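Local atomic coordinates of uncharacterized protein, DUF633, LMOf2365_1472 (Listeria monocytogenes str. 4b F2365, PDB entry 3GNL), a protein that is of unknown function but probably methylates the N1 position of adenine 22 in tRNA. Residues Ile203-Thr206 with Ile207-Gln211. Numbering follows the deposited sequence.
Sequences IIQT and ISNNQ
A first torsion of -69° turns OG of S208 back beside its own backbone N, where it meets the carbonyl oxygen of I204 one turn earlier. Q205 reaches N209 by a different route: its chain leaves with CG anti to the backbone N (chi1 162°) and then bends at chi2, with OE1 turned toward the N209 amide. I204 O is gripped twice, by S208 N at 2.9 Å and by S208 OG at 2.8 Å; the hydroxyl approaches from above the carbonyl plane, whereas the N-H lies closer to it. CG2 of I204 also rests 3.7 Å from S208 OG. Between the two amides, N209 ND2 donates to Q205 OE1 over 3.0 Å. The acceptor lies almost in the amide plane of N209, but the two amide planes are turned 42° apart, and the bond is bent at the hydrogen. A second tie joins the same residues, N209 N to Q205 O at 3.0 Å, although N209 is the first residue to leave helical backbone angles. On another flank I203 and I207 lie side by side, CG2 of the former 3.7 Å from CD1 of the latter. I203, I204, I207 and S208 also touch helix 215-235, so the contact belongs to the end of one arm of a helical hairpin, far from the centre of the chain. Chemically, the isoleucines and S208 lie against helix 215-235 with the hydroxyl spent on I204 O, while the exposed, uncharged amide pair adds a side-chain link, probably a modest one, to the backbone bond at the last turn.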
ATOM      1  N   ILE A 203       8.898 -19.779 -16.718  1.00 16.50           N
ATOM      2  CA  ILE A 203       7.896 -19.483 -17.718  1.00 17.40           C
ATOM      3  C   ILE A 203       8.598 -19.336 -19.059  1.00 17.91           C
ATOM      4  O   ILE A 203       8.077 -19.805 -20.069  1.00 17.78           O
ATOM      5  CB  ILE A 203       7.097 -18.198 -17.397  1.00 16.83           C
ATOM      6  CG1 ILE A 203       6.266 -18.422 -16.127  1.00 17.63           C
ATOM      7  CG2 ILE A 203       6.140 -17.797 -18.565  1.00 18.90           C
ATOM      8  CD1 ILE A 203       5.702 -17.103 -15.600  1.00 19.48           C
ATOM      9  N   ILE A 204       9.711 -18.618 -19.096  1.00 19.17           N
ATOM     10  CA  ILE A 204      10.431 -18.504 -20.380  1.00 21.39           C
ATOM     11  C   ILE A 204      10.746 -19.861 -20.980  1.00 22.23           C
ATOM     12  O   ILE A 204      10.524 -20.055 -22.193  1.00 22.35           O
ATOM     13  CB  ILE A 204      11.724 -17.697 -20.236  1.00 21.45           C
ATOM     14  CG1 ILE A 204      11.358 -16.233 -19.993  1.00 21.77           C
ATOM     15  CG2 ILE A 204      12.557 -17.779 -21.526  1.00 23.23           C
ATOM     16  CD1 ILE A 204      12.507 -15.407 -19.561  1.00 23.44           C
ATOM     17  N   GLN A 205      11.239 -20.767 -20.154  1.00 21.32           N
ATOM     18  CA  GLN A 205      11.598 -22.111 -20.649  1.00 22.51           C
ATOM     19  C   GLN A 205      10.346 -22.818 -21.192  1.00 21.27           C
ATOM     20  O   GLN A 205      10.353 -23.355 -22.304  1.00 23.49           O
ATOM     21  CB  GLN A 205      12.343 -22.902 -19.578  1.00 25.51           C
ATOM     22  CG  GLN A 205      12.353 -24.449 -19.851  1.00 32.52           C
ATOM     23  CD  GLN A 205      13.701 -25.149 -19.726  1.00 36.99           C
ATOM     24  OE1 GLN A 205      14.322 -25.527 -20.742  1.00 40.04           O
ATOM     25  NE2 GLN A 205      14.137 -25.381 -18.498  1.00 39.38           N
ATOM     26  N   THR A 206       9.225 -22.731 -20.477  1.00 19.53           N
ATOM     27  CA  THR A 206       7.974 -23.370 -20.895  1.00 20.06           C
ATOM     28  C   THR A 206       7.516 -22.828 -22.249  1.00 21.84           C
ATOM     29  O   THR A 206       7.127 -23.598 -23.141  1.00 22.41           O
ATOM     30  CB  THR A 206       6.892 -23.171 -19.847  1.00 21.91           C
ATOM     31  OG1 THR A 206       7.281 -23.883 -18.673  1.00 22.84           O
ATOM     32  CG2 THR A 206       5.549 -23.651 -20.342  1.00 23.93           C
ATOM     33  N   ILE A 207       7.597 -21.515 -22.440  1.00 20.58           N
ATOM     34  CA  ILE A 207       7.136 -20.959 -23.701  1.00 21.13           C
ATOM     35  C   ILE A 207       8.078 -21.322 -24.851  1.00 22.41           C
ATOM     36  O   ILE A 207       7.601 -21.667 -25.945  1.00 23.17           O
ATOM     37  CB  ILE A 207       7.023 -19.426 -23.608  1.00 20.80           C
ATOM     38  CG1 ILE A 207       5.908 -19.071 -22.619  1.00 22.37           C
ATOM     39  CG2 ILE A 207       6.723 -18.809 -25.018  1.00 23.35           C
ATOM     40  CD1 ILE A 207       5.927 -17.583 -22.263  1.00 23.92           C
ATOM     41  N   SER A 208       9.377 -21.254 -24.569  1.00 23.01           N
ATOM     42  CA  SER A 208      10.438 -21.393 -25.565  1.00 27.25           C
ATOM     43  C   SER A 208      10.446 -22.788 -26.108  1.00 29.41           C
ATOM     44  O   SER A 208      10.815 -22.994 -27.275  1.00 29.71           O
ATOM     45  CB  SER A 208      11.798 -21.098 -24.929  1.00 27.74           C
ATOM     46  OG  SER A 208      11.898 -19.722 -24.598  1.00 32.60           O
ATOM     47  N   ASN A 209      10.017 -23.737 -25.285  1.00 28.40           N
ATOM     48  CA  ASN A 209      10.008 -25.131 -25.707  1.00 30.46           C
ATOM     49  C   ASN A 209       8.680 -25.606 -26.279  1.00 30.83           C
ATOM     50  O   ASN A 209       8.507 -26.790 -26.511  1.00 32.51           O
ATOM     51  CB  ASN A 209      10.499 -26.058 -24.588  1.00 30.34           C
ATOM     52  CG  ASN A 209      11.936 -25.729 -24.122  1.00 33.09           C
ATOM     53  OD1 ASN A 209      12.832 -25.476 -24.932  1.00 35.16           O
ATOM     54  ND2 ASN A 209      12.155 -25.757 -22.814  1.00 32.87           N
ATOM     55  N   ASN A 210       7.757 -24.689 -26.542  1.00 29.83           N
ATOM     56  CA  ASN A 210       6.508 -25.013 -27.264  1.00 30.91           C
ATOM     57  C   ASN A 210       6.501 -24.288 -28.610  1.00 29.90           C
ATOM     58  O   ASN A 210       5.600 -23.491 -28.887  1.00 28.56           O
ATOM     59  CB  ASN A 210       5.257 -24.550 -26.490  1.00 34.12           C
ATOM     60  CG  ASN A 210       5.119 -25.180 -25.133  1.00 37.58           C
ATOM     61  OD1 ASN A 210       4.331 -24.706 -24.292  1.00 38.96           O
ATOM     62  ND2 ASN A 210       5.904 -26.233 -24.886  1.00 37.90           N
ATOM     63  N   GLN A 211       7.514 -24.555 -29.433  0.70 30.79           N
ATOM     64  CA  GLN A 211       7.656 -23.939 -30.747  0.70 32.36           C
ATOM     65  C   GLN A 211       6.472 -24.363 -31.633  0.70 31.84           C
ATOM     66  O   GLN A 211       6.013 -25.517 -31.554  0.70 31.48           O
ATOM     67  CB  GLN A 211       8.985 -24.350 -31.401  0.70 34.01           C
ATOM     68  CG  GLN A 211      10.136 -24.582 -30.436  0.70 36.37           C
ATOM     69  CD  GLN A 211      11.180 -23.491 -30.481  0.70 37.73           C
ATOM     70  OE1 GLN A 211      12.326 -23.730 -30.885  0.70 38.88           O
ATOM     71  NE2 GLN A 211      10.806 -22.287 -30.054  0.70 38.52           N
TER